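Local coordinates for methyl transferase from Methanosarcina acetivorans (Methanosarcina acetivorans, PDB 6MRO), which probably transfers methyl groups from S-adenosyl-L-methionine to an acceptor, and is seen here with the product S-adenosyl-L-homocysteine and with calcium ions, at residues T10-A21 with D173-N181; F120-L128 with S160-I168. The protein carries 1 engineered substitution. All coordinates share one frame; numbering follows the deposited sequence.

Contact 1 (T10-A21 with D173-N181). With SAH (S-adenosyl-L-homocysteine), chain B.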
loop_
_atom_site.group_PDB
_atom_site.type_symbol
_atom_site.label_atom_id
_atom_site.label_comp_id
_atom_site.label_asym_id
_atom_site.label_seq_id
_atom_site.Cartn_x
_atom_site.Cartn_y
_atom_site.Cartn_z
ATOM N N THR A 10 12.196 -8.654 -11.749
ATOM C CA THR A 10 10.811 -8.191 -11.746
ATOM C C THR A 10 9.986 -9.157 -10.906
ATOM O O THR A 10 9.556 -10.211 -11.409
ATOM C CB THR A 10 10.261 -8.110 -13.164
ATOM O OG1 THR A 10 11.140 -7.322 -13.978
ATOM C CG2 THR A 10 8.882 -7.489 -13.168
ATOM N N PRO A 11 9.734 -8.831 -9.642
ATOM C CA PRO A 11 8.999 -9.744 -8.756
ATOM C C PRO A 11 7.529 -9.795 -9.130
ATOM O O PRO A 11 7.042 -8.934 -9.876
ATOM C CB PRO A 11 9.196 -9.112 -7.367
ATOM C CG PRO A 11 9.341 -7.643 -7.671
ATOM C CD PRO A 11 10.136 -7.593 -8.955
ATOM N N PRO A 12 6.787 -10.779 -8.619
ATOM C CA PRO A 12 5.439 -11.047 -9.158
ATOM C C PRO A 12 4.443 -9.914 -9.010
ATOM O O PRO A 12 3.518 -9.825 -9.830
ATOM C CB PRO A 12 5.002 -12.281 -8.355
ATOM C CG PRO A 12 6.275 -13.010 -8.160
ATOM C CD PRO A 12 7.257 -11.913 -7.803
ATOM N N TRP A 13 4.588 -9.047 -8.000
ATOM C CA TRP A 13 3.676 -7.915 -7.832
ATOM C C TRP A 13 4.039 -6.729 -8.720
ATOM O O TRP A 13 3.271 -5.753 -8.780
ATOM C CB TRP A 13 3.667 -7.455 -6.362
ATOM C CG TRP A 13 5.044 -7.045 -5.912
ATOM C CD1 TRP A 13 5.636 -5.818 -6.076
ATOM C CD2 TRP A 13 6.008 -7.873 -5.254
ATOM N NE1 TRP A 13 6.917 -5.843 -5.565
ATOM C CE2 TRP A 13 7.167 -7.088 -5.048
ATOM C CE3 TRP A 13 6.005 -9.204 -4.809
ATOM C CZ2 TRP A 13 8.307 -7.587 -4.417
ATOM C CZ3 TRP A 13 7.148 -9.699 -4.185
ATOM C CH2 TRP A 13 8.275 -8.888 -3.989
ATOM N N ASP A 14 5.187 -6.781 -9.400
ATOM C CA ASP A 14 5.742 -5.596 -10.047
ATOM C C ASP A 14 5.149 -5.433 -11.448
ATOM O O ASP A 14 5.827 -5.508 -12.467
ATOM C CB ASP A 14 7.265 -5.684 -10.066
ATOM C CG ASP A 14 7.910 -4.421 -10.542
ATOM O OD1 ASP A 14 7.339 -3.341 -10.271
ATOM O OD2 ASP A 14 8.975 -4.524 -11.201
ATOM N N ILE A 15 3.831 -5.198 -11.471
ATOM C CA ILE A 15 3.108 -5.037 -12.728
ATOM C C ILE A 15 3.390 -3.665 -13.332
ATOM O O ILE A 15 3.823 -2.730 -12.653
ATOM C CB ILE A 15 1.598 -5.262 -12.535
ATOM C CG1 ILE A 15 1.046 -4.332 -11.446
ATOM C CG2 ILE A 15 1.315 -6.734 -12.232
ATOM C CD1 ILE A 15 -0.480 -4.347 -11.376
ATOM N N ASP A 16 3.133 -3.547 -14.637
ATOM C CA ASP A 16 3.445 -2.350 -15.405
ATOM C C ASP A 16 2.294 -1.357 -15.442
ATOM O O ASP A 16 2.194 -0.571 -16.389
ATOM C CB ASP A 16 3.873 -2.733 -16.833
ATOM C CG ASP A 16 2.724 -3.268 -17.696
ATOM O OD1 ASP A 16 1.549 -3.322 -17.272
ATOM O OD2 ASP A 16 3.017 -3.646 -18.846
ATOM N N HIS A 17 1.415 -1.387 -14.446
ATOM C CA HIS A 17 0.279 -0.483 -14.381
ATOM C C HIS A 17 -0.145 -0.375 -12.921
ATOM O O HIS A 17 0.272 -1.187 -12.087
ATOM C CB HIS A 17 -0.882 -0.979 -15.269
ATOM C CG HIS A 17 -1.314 -2.390 -14.993
ATOM N ND1 HIS A 17 -0.645 -3.486 -15.497
ATOM C CD2 HIS A 17 -2.377 -2.881 -14.312
ATOM C CE1 HIS A 17 -1.268 -4.592 -15.127
ATOM N NE2 HIS A 17 -2.320 -4.255 -14.400
ATOM N N PRO A 18 -0.956 0.622 -12.572
ATOM C CA PRO A 18 -1.494 0.671 -11.209
ATOM C C PRO A 18 -2.395 -0.524 -10.968
ATOM O O PRO A 18 -2.979 -1.075 -11.899
ATOM C CB PRO A 18 -2.293 1.982 -11.182
ATOM C CG PRO A 18 -1.739 2.788 -12.333
ATOM C CD PRO A 18 -1.373 1.783 -13.375
ATOM N N GLN A 19 -2.501 -0.928 -9.703
ATOM C CA GLN A 19 -3.440 -1.988 -9.366
ATOM C C GLN A 19 -4.867 -1.536 -9.669
ATOM O O GLN A 19 -5.247 -0.409 -9.329
ATOM C CB GLN A 19 -3.325 -2.379 -7.891
ATOM C CG GLN A 19 -2.122 -3.265 -7.615
ATOM C CD GLN A 19 -2.318 -4.657 -8.139
ATOM O OE1 GLN A 19 -3.424 -5.036 -8.527
ATOM N NE2 GLN A 19 -1.234 -5.411 -8.222
ATOM N N PRO A 20 -5.681 -2.390 -10.292
ATOM C CA PRO A 20 -7.052 -1.967 -10.616
ATOM C C PRO A 20 -7.854 -1.539 -9.403
ATOM O O PRO A 20 -8.655 -0.602 -9.512
ATOM C CB PRO A 20 -7.643 -3.207 -11.296
ATOM C CG PRO A 20 -6.460 -3.862 -11.934
ATOM C CD PRO A 20 -5.276 -3.593 -11.043
ATOM N N ALA A 21 -7.644 -2.167 -8.243
ATOM C CA ALA A 21 -8.415 -1.779 -7.061
ATOM C C ALA A 21 -8.181 -0.318 -6.706
ATOM O O ALA A 21 -9.108 0.385 -6.288
ATOM C CB ALA A 21 -8.070 -2.686 -5.878
ATOM N N ASP A 173 -14.362 -7.672 -1.630
ATOM C CA ASP A 173 -13.708 -8.587 -2.558
ATOM C C ASP A 173 -13.284 -7.823 -3.802
ATOM O O ASP A 173 -14.092 -7.122 -4.418
ATOM C CB ASP A 173 -14.644 -9.730 -2.948
ATOM C CG ASP A 173 -14.893 -10.696 -1.806
ATOM O OD1 ASP A 173 -16.027 -10.719 -1.281
ATOM O OD2 ASP A 173 -13.955 -11.440 -1.441
ATOM N N VAL A 174 -12.010 -7.939 -4.159
ATOM C CA VAL A 174 -11.507 -7.343 -5.388
ATOM C C VAL A 174 -10.539 -8.319 -6.051
ATOM O O VAL A 174 -10.444 -9.490 -5.665
ATOM C CB VAL A 174 -10.828 -5.985 -5.124
ATOM C CG1 VAL A 174 -11.834 -4.954 -4.594
ATOM C CG2 VAL A 174 -9.652 -6.152 -4.159
ATOM N N ILE A 175 -9.845 -7.849 -7.074
ATOM C CA ILE A 175 -8.853 -8.631 -7.799
ATOM C C ILE A 175 -7.494 -7.975 -7.599
ATOM O O ILE A 175 -7.403 -6.747 -7.482
ATOM C CB ILE A 175 -9.225 -8.715 -9.293
ATOM C CG1 ILE A 175 -10.382 -9.691 -9.493
ATOM C CG2 ILE A 175 -8.032 -9.137 -10.130
ATOM C CD1 ILE A 175 -10.148 -11.021 -8.841
ATOM N N PHE A 176 -6.445 -8.792 -7.506
ATOM C CA PHE A 176 -5.070 -8.317 -7.431
ATOM C C PHE A 176 -4.362 -8.768 -8.702
ATOM O O PHE A 176 -4.332 -9.967 -9.001
ATOM C CB PHE A 176 -4.366 -8.859 -6.186
ATOM C CG PHE A 176 -2.957 -8.353 -6.007
ATOM C CD1 PHE A 176 -2.696 -7.293 -5.162
ATOM C CD2 PHE A 176 -1.895 -8.957 -6.668
ATOM C CE1 PHE A 176 -1.403 -6.823 -4.985
ATOM C CE2 PHE A 176 -0.600 -8.503 -6.494
ATOM C CZ PHE A 176 -0.354 -7.430 -5.651
ATOM N N ASP A 177 -3.830 -7.815 -9.469
ATOM C CA ASP A 177 -3.132 -8.183 -10.696
ATOM C C ASP A 177 -1.736 -8.664 -10.349
ATOM O O ASP A 177 -1.054 -8.085 -9.498
ATOM C CB ASP A 177 -3.049 -7.009 -11.676
ATOM C CG ASP A 177 -4.316 -6.823 -12.482
ATOM O OD1 ASP A 177 -5.243 -7.657 -12.344
ATOM O OD2 ASP A 177 -4.386 -5.839 -13.251
ATOM N N SER A 178 -1.305 -9.725 -11.020
ATOM C CA SER A 178 -0.032 -10.347 -10.706
ATOM C C SER A 178 0.659 -10.777 -11.989
ATOM O O SER A 178 0.023 -11.034 -13.022
ATOM C CB SER A 178 -0.225 -11.554 -9.774
ATOM O OG SER A 178 0.968 -12.311 -9.596
ATOM N N LEU A 179 1.980 -10.891 -11.904
ATOM C CA LEU A 179 2.723 -11.438 -13.028
ATOM C C LEU A 179 2.704 -12.957 -13.067
ATOM O O LEU A 179 3.099 -13.528 -14.088
ATOM C CB LEU A 179 4.165 -10.941 -12.993
ATOM C CG LEU A 179 4.316 -9.444 -13.245
ATOM C CD1 LEU A 179 5.785 -9.079 -13.229
ATOM C CD2 LEU A 179 3.687 -9.099 -14.602
ATOM N N LEU A 180 2.274 -13.623 -12.002
ATOM C CA LEU A 180 2.253 -15.078 -11.997
ATOM C C LEU A 180 0.973 -15.595 -12.652
ATOM O O LEU A 180 -0.025 -14.879 -12.766
ATOM C CB LEU A 180 2.408 -15.604 -10.572
ATOM C CG LEU A 180 3.807 -15.336 -9.996
ATOM C CD1 LEU A 180 3.905 -15.782 -8.547
ATOM C CD2 LEU A 180 4.903 -16.007 -10.828
ATOM N N ASN A 181 1.013 -16.864 -13.066
ATOM C CA ASN A 181 0.089 -17.377 -14.081
ATOM C C ASN A 181 -1.379 -17.090 -13.797
ATOM O O ASN A 181 -2.068 -16.589 -14.701
ATOM C CB ASN A 181 0.301 -18.882 -14.292
ATOM C CG ASN A 181 -0.433 -19.392 -15.513
ATOM O OD1 ASN A 181 -0.942 -18.601 -16.311
ATOM N ND2 ASN A 181 -0.504 -20.712 -15.665
HETATM N N SAH B . 3.313 -1.411 -3.558
HETATM C CA SAH B . 4.197 -1.959 -4.603
HETATM C CB SAH B . 5.162 -2.977 -4.007
HETATM C CG SAH B . 4.474 -4.066 -3.183
HETATM S SD SAH B . 5.592 -5.378 -2.638
HETATM C C SAH B . 3.409 -2.603 -5.733
HETATM O O SAH B . 2.181 -2.753 -5.644
HETATM O OXT SAH B . 4.004 -2.995 -6.749
HETATM C "C5'" SAH B . 5.866 -4.757 -0.949
HETATM C "C4'" SAH B . 6.877 -3.610 -0.890
HETATM O "O4'" SAH B . 7.032 -3.203 0.463
HETATM C "C3'" SAH B . 8.270 -3.940 -1.425
HETATM O "O3'" SAH B . 8.591 -2.973 -2.413
HETATM C "C2'" SAH B . 9.159 -3.861 -0.192
HETATM O "O2'" SAH B . 10.482 -3.406 -0.439
HETATM C "C1'" SAH B . 8.391 -2.897 0.696
HETATM N N9 SAH B . 8.634 -3.026 2.137
HETATM C C8 SAH B . 8.652 -4.173 2.901
HETATM N N7 SAH B . 8.858 -3.823 4.183
HETATM C C5 SAH B . 8.948 -2.472 4.249
HETATM C C6 SAH B . 9.160 -1.584 5.299
HETATM N N6 SAH B . 9.317 -2.027 6.540
HETATM N N1 SAH B . 9.208 -0.240 5.039
HETATM C C2 SAH B . 9.042 0.235 3.751
HETATM N N3 SAH B . 8.847 -0.640 2.705
HETATM C C4 SAH B . 8.789 -1.968 2.967
HETATM O O HOH W 1 -6.073 -4.515 -7.834
#

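Contact 2 (F120-L128 with S160-I168)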
loop_
_atom_site.group_PDB
_atom_site.type_symbol
_atom_site.label_atom_id
_atom_site.label_comp_id
_atom_site.label_asym_id
_atom_site.label_seq_id
_atom_site.Cartn_x
_atom_site.Cartn_y
_atom_site.Cartn_z
ATOM N N PHE A 120 3.272 -1.452 13.124
ATOM C CA PHE A 120 2.866 -0.990 11.800
ATOM C C PHE A 120 1.587 -0.162 11.877
ATOM O O PHE A 120 1.537 0.972 11.389
ATOM C CB PHE A 120 2.696 -2.199 10.883
ATOM C CG PHE A 120 2.162 -1.873 9.516
ATOM C CD1 PHE A 120 0.817 -2.035 9.235
ATOM C CD2 PHE A 120 3.011 -1.433 8.506
ATOM C CE1 PHE A 120 0.318 -1.761 7.971
ATOM C CE2 PHE A 120 2.514 -1.155 7.235
ATOM C CZ PHE A 120 1.160 -1.325 6.975
ATOM N N THR A 121 0.545 -0.706 12.512
ATOM C CA THR A 121 -0.714 0.028 12.614
ATOM C C THR A 121 -0.514 1.372 13.308
ATOM O O THR A 121 -1.099 2.381 12.898
ATOM C CB THR A 121 -1.770 -0.795 13.363
ATOM O OG1 THR A 121 -1.329 -1.071 14.705
ATOM C CG2 THR A 121 -2.048 -2.096 12.656
ATOM N N ARG A 122 0.309 1.412 14.341
ATOM C CA ARG A 122 0.505 2.662 15.067
ATOM C C ARG A 122 1.186 3.731 14.241
ATOM O O ARG A 122 0.853 4.861 14.333
ATOM C CB ARG A 122 1.190 2.469 16.433
ATOM C CG ARG A 122 1.461 3.786 17.189
ATOM C CD ARG A 122 0.618 4.044 18.470
ATOM N NE ARG A 122 0.589 5.446 18.975
ATOM C CZ ARG A 122 1.201 5.902 20.075
ATOM N NH1 ARG A 122 1.908 5.096 20.840
ATOM N NH2 ARG A 122 1.118 7.171 20.408
ATOM N N HIS A 123 2.150 3.340 13.432
ATOM C CA HIS A 123 2.841 4.327 12.609
ATOM C C HIS A 123 1.943 4.853 11.504
ATOM O O HIS A 123 1.939 6.057 11.222
ATOM C CB HIS A 123 4.118 3.721 12.024
ATOM C CG HIS A 123 5.311 3.913 12.901
ATOM N ND1 HIS A 123 5.655 3.023 13.894
ATOM C CD2 HIS A 123 6.204 4.928 12.977
ATOM C CE1 HIS A 123 6.727 3.465 14.526
ATOM N NE2 HIS A 123 7.079 4.620 13.990
ATOM N N VAL A 124 1.191 3.963 10.853
ATOM C CA VAL A 124 0.235 4.398 9.842
ATOM C C VAL A 124 -0.797 5.333 10.459
ATOM O O VAL A 124 -1.111 6.398 9.907
ATOM C CB VAL A 124 -0.434 3.179 9.181
ATOM C CG1 VAL A 124 -1.560 3.638 8.269
ATOM C CG2 VAL A 124 0.603 2.349 8.418
ATOM N N HIS A 125 -1.341 4.943 11.624
ATOM C CA HIS A 125 -2.324 5.770 12.314
ATOM C C HIS A 125 -1.756 7.148 12.628
ATOM O O HIS A 125 -2.439 8.160 12.455
ATOM C CB HIS A 125 -2.787 5.067 13.601
ATOM C CG HIS A 125 -3.675 5.898 14.478
ATOM N ND1 HIS A 125 -5.052 5.852 14.407
ATOM C CD2 HIS A 125 -3.383 6.769 15.473
ATOM C CE1 HIS A 125 -5.570 6.677 15.300
ATOM N NE2 HIS A 125 -4.579 7.242 15.967
ATOM N N LYS A 126 -0.485 7.206 13.036
ATOM C CA LYS A 126 0.110 8.466 13.483
ATOM C C LYS A 126 0.248 9.470 12.340
ATOM O O LYS A 126 -0.058 10.651 12.518
ATOM C CB LYS A 126 1.468 8.188 14.131
ATOM C CG LYS A 126 2.181 9.415 14.680
ATOM C CD LYS A 126 3.572 9.052 15.191
ATOM C CE LYS A 126 4.335 10.295 15.642
ATOM N NZ LYS A 126 3.600 11.028 16.712
ATOM N N VAL A 127 0.704 9.031 11.156
ATOM C CA VAL A 127 0.949 9.981 10.065
ATOM C C VAL A 127 -0.305 10.396 9.311
ATOM O O VAL A 127 -0.259 11.379 8.557
ATOM C CB VAL A 127 1.971 9.438 9.046
ATOM C CG1 VAL A 127 3.301 9.194 9.749
ATOM C CG2 VAL A 127 1.437 8.192 8.349
ATOM N N LEU A 128 -1.428 9.704 9.510
ATOM C CA LEU A 128 -2.678 10.079 8.864
ATOM C C LEU A 128 -3.300 11.303 9.531
ATOM O O LEU A 128 -3.226 11.464 10.752
ATOM C CB LEU A 128 -3.666 8.913 8.923
ATOM C CG LEU A 128 -3.634 8.022 7.689
ATOM C CD1 LEU A 128 -4.348 6.702 8.004
ATOM C CD2 LEU A 128 -4.276 8.724 6.489
ATOM N N SER A 160 -9.480 -7.557 13.173
ATOM C CA SER A 160 -8.749 -7.628 14.434
ATOM C C SER A 160 -7.542 -6.692 14.437
ATOM O O SER A 160 -7.223 -6.081 15.465
ATOM C CB SER A 160 -8.297 -9.059 14.696
ATOM O OG SER A 160 -7.608 -9.121 15.927
ATOM N N THR A 161 -6.879 -6.559 13.288
ATOM C CA THR A 161 -5.668 -5.747 13.188
ATOM C C THR A 161 -5.973 -4.255 13.173
ATOM O O THR A 161 -5.299 -3.472 13.854
ATOM C CB THR A 161 -4.895 -6.128 11.925
ATOM O OG1 THR A 161 -4.504 -7.504 11.999
ATOM C CG2 THR A 161 -3.671 -5.253 11.763
ATOM N N PHE A 162 -6.971 -3.827 12.399
ATOM C CA PHE A 162 -7.145 -2.396 12.157
ATOM C C PHE A 162 -8.288 -1.751 12.940
ATOM O O PHE A 162 -8.324 -0.518 13.032
ATOM C CB PHE A 162 -7.322 -2.145 10.654
ATOM C CG PHE A 162 -6.071 -2.423 9.865
ATOM C CD1 PHE A 162 -5.939 -3.589 9.121
ATOM C CD2 PHE A 162 -5.015 -1.535 9.902
ATOM C CE1 PHE A 162 -4.769 -3.850 8.422
ATOM C CE2 PHE A 162 -3.841 -1.794 9.201
ATOM C CZ PHE A 162 -3.726 -2.945 8.460
ATOM N N SER A 163 -9.215 -2.537 13.492
ATOM C CA SER A 163 -10.262 -1.958 14.333
ATOM C C SER A 163 -9.743 -1.204 15.551
ATOM O O SER A 163 -10.377 -0.199 15.926
ATOM C CB SER A 163 -11.243 -3.044 14.789
ATOM O OG SER A 163 -12.198 -3.326 13.788
ATOM N N PRO A 164 -8.674 -1.626 16.239
ATOM C CA PRO A 164 -8.265 -0.892 17.459
ATOM C C PRO A 164 -7.965 0.582 17.240
ATOM O O PRO A 164 -8.247 1.400 18.128
ATOM C CB PRO A 164 -7.013 -1.646 17.922
ATOM C CG PRO A 164 -7.245 -3.026 17.474
ATOM C CD PRO A 164 -7.913 -2.894 16.133
ATOM N N LEU A 165 -7.401 0.949 16.091
ATOM C CA LEU A 165 -7.048 2.332 15.817
ATOM C C LEU A 165 -7.846 2.962 14.682
ATOM O O LEU A 165 -7.786 4.185 14.517
ATOM C CB LEU A 165 -5.548 2.446 15.503
ATOM C CG LEU A 165 -4.577 2.031 16.613
ATOM C CD1 LEU A 165 -3.162 1.996 16.064
ATOM C CD2 LEU A 165 -4.665 2.981 17.790
ATOM N N PHE A 166 -8.592 2.180 13.903
ATOM C CA PHE A 166 -9.271 2.697 12.722
ATOM C C PHE A 166 -10.748 2.346 12.745
ATOM O O PHE A 166 -11.167 1.354 13.355
ATOM C CB PHE A 166 -8.670 2.143 11.426
ATOM C CG PHE A 166 -7.233 2.521 11.213
ATOM C CD1 PHE A 166 -6.219 1.775 11.784
ATOM C CD2 PHE A 166 -6.899 3.636 10.457
ATOM C CE1 PHE A 166 -4.894 2.131 11.603
ATOM C CE2 PHE A 166 -5.579 3.989 10.275
ATOM C CZ PHE A 166 -4.579 3.232 10.834
ATOM N N ASN A 167 -11.532 3.163 12.053
ATOM C CA ASN A 167 -12.918 2.827 11.775
ATOM C C ASN A 167 -12.964 2.155 10.409
ATOM O O ASN A 167 -12.520 2.727 9.407
ATOM C CB ASN A 167 -13.810 4.064 11.823
ATOM C CG ASN A 167 -13.881 4.665 13.208
ATOM O OD1 ASN A 167 -14.016 3.950 14.206
ATOM N ND2 ASN A 167 -13.769 5.980 13.282
ATOM N N ILE A 168 -13.454 0.930 10.381
ATOM C CA ILE A 168 -13.465 0.152 9.154
ATOM C C ILE A 168 -14.727 0.524 8.391
ATOM O O ILE A 168 -15.836 0.455 8.941
ATOM C CB ILE A 168 -13.396 -1.348 9.459
ATOM C CG1 ILE A 168 -12.056 -1.647 10.138
ATOM C CG2 ILE A 168 -13.539 -2.159 8.177
ATOM C CD1 ILE A 168 -11.895 -3.066 10.588
#

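Contact 1 (T10-A21 with D173-N181)
Q19 and D177 join the N-terminal loop over the cofactor pocket to an edge strand, 167-177, of this Rossmann-like methyltransferase sheet. Hydrogen bonds do most of the joining. The carboxamide of Q19 reads the backbone of D177 at both ends: D177 N gives to Q19 OE1 at 3.0 Å, and Q19 NE2 gives to D177 O, both on carbonyl lone pairs. A glutamine suits the place because one flat group both accepts and donates; a bend at chi2 (-73°) brings it there. A water links Q19 OE1, I175 O and A21 N where helix 20-27 begins.

The second polar grip is H17 NE2 to D177 OD2, 2.8 Å and nearly straight at 170°, on the anti side of the carboxylate. In the modelled conformer D16 OD1 accepts from H17 ND1, which would restrain the ring. Further along, L179 N bonds to P12 O.

The Q19 amide also stacks over one face of F176, its plane 26° from the ring, with NE2 3.4 Å from F176 CZ.

Among apolar contacts, L180 lies alongside the P12 ring, I15 CD1 reaches D177 CB, and L179 packs CD2 against I15 CG2 (4.1 Å) and CD1 by T10 CG2.

W13, whose NE1 is hydrogen-bonded to Y7, carries the contact to the ligand: P11 CB lies over one indole face, and over the other SAH SD comes within 3.2 Å of W13 NE1.

Contact 2 (F120-L128 with S160-I168)
A helix packed against the turn between a second helix and a strand forms this contact: helix 114-127 of the Rossmann-like methyltransferase fold meets the end of helix 155-162 and the loop that leads into strand 167-177. F166 is its centre. This phenylalanine reaches in from the loop, with CG anti to its carbonyl carbon (chi1 -62°), and its far end is set against the helix: F166 CZ is 3.7 Å from H125 CA. L128 CD1 meets the ring in its plane at CE2, while V124 CG1 touches CZ from an oblique direction. A flat, wholly apolar side chain suits a slot bounded by a helix backbone and branched aliphatic groups.

H125 adds an edge-to-face aromatic pair. The edge of the imidazole is turned toward the face of F166, with the planes at 83° and the centroids 5.7 Å apart. H125 ND1 also gives a weak hydrogen bond to L165 O, which is tilted from the ring plane; it is 3.2 Å long and bent to 121°. With an alanine at F166, a gap is likely to open among V124, H125 and L128, and the imidazole edge would lose its aromatic face.

Farther along, L165 crosses T121 and H125 at about right angles. Its CD1 rests near T121 O and OG1, and its CD2 lies over a face of the H125 ring. The hydroxyl of T121 is bonded to L118 O, so its polar end is satisfied within the helix while both OG1 and CG2 meet the other segment; T161 likewise bonds its hydroxyl to E157 O. F120, which also touches V88 of the cofactor site, meets F162 rim to rim, CE1 to CZ at 4.2 Å. The two threonines meet through their methyls, T121 CG2 and T161 CG2, 3.7 Å apart.

How the contacts relate
Both contacts involve strand 167-177, an edge strand of the sheet: contact 2 lies in the loop that leads into it, contact 1 at its end and the loop after it. They lie on opposite sides of the chain's centre, their own centres about 25 Å apart. Contact 1 is only partly buried, and polar side chains carry much of it, as befits a loop pinned to an edge strand beside the cofactor. Contact 2 is mostly buried and depends on aromatic and aliphatic groups between a helix and a helix-to-strand turn; its one cross-segment hydrogen bond is weak. Contact 1 meets the ligand directly through W13, whereas in contact 2 the side chain of F120 is about 7 Å from the ligand.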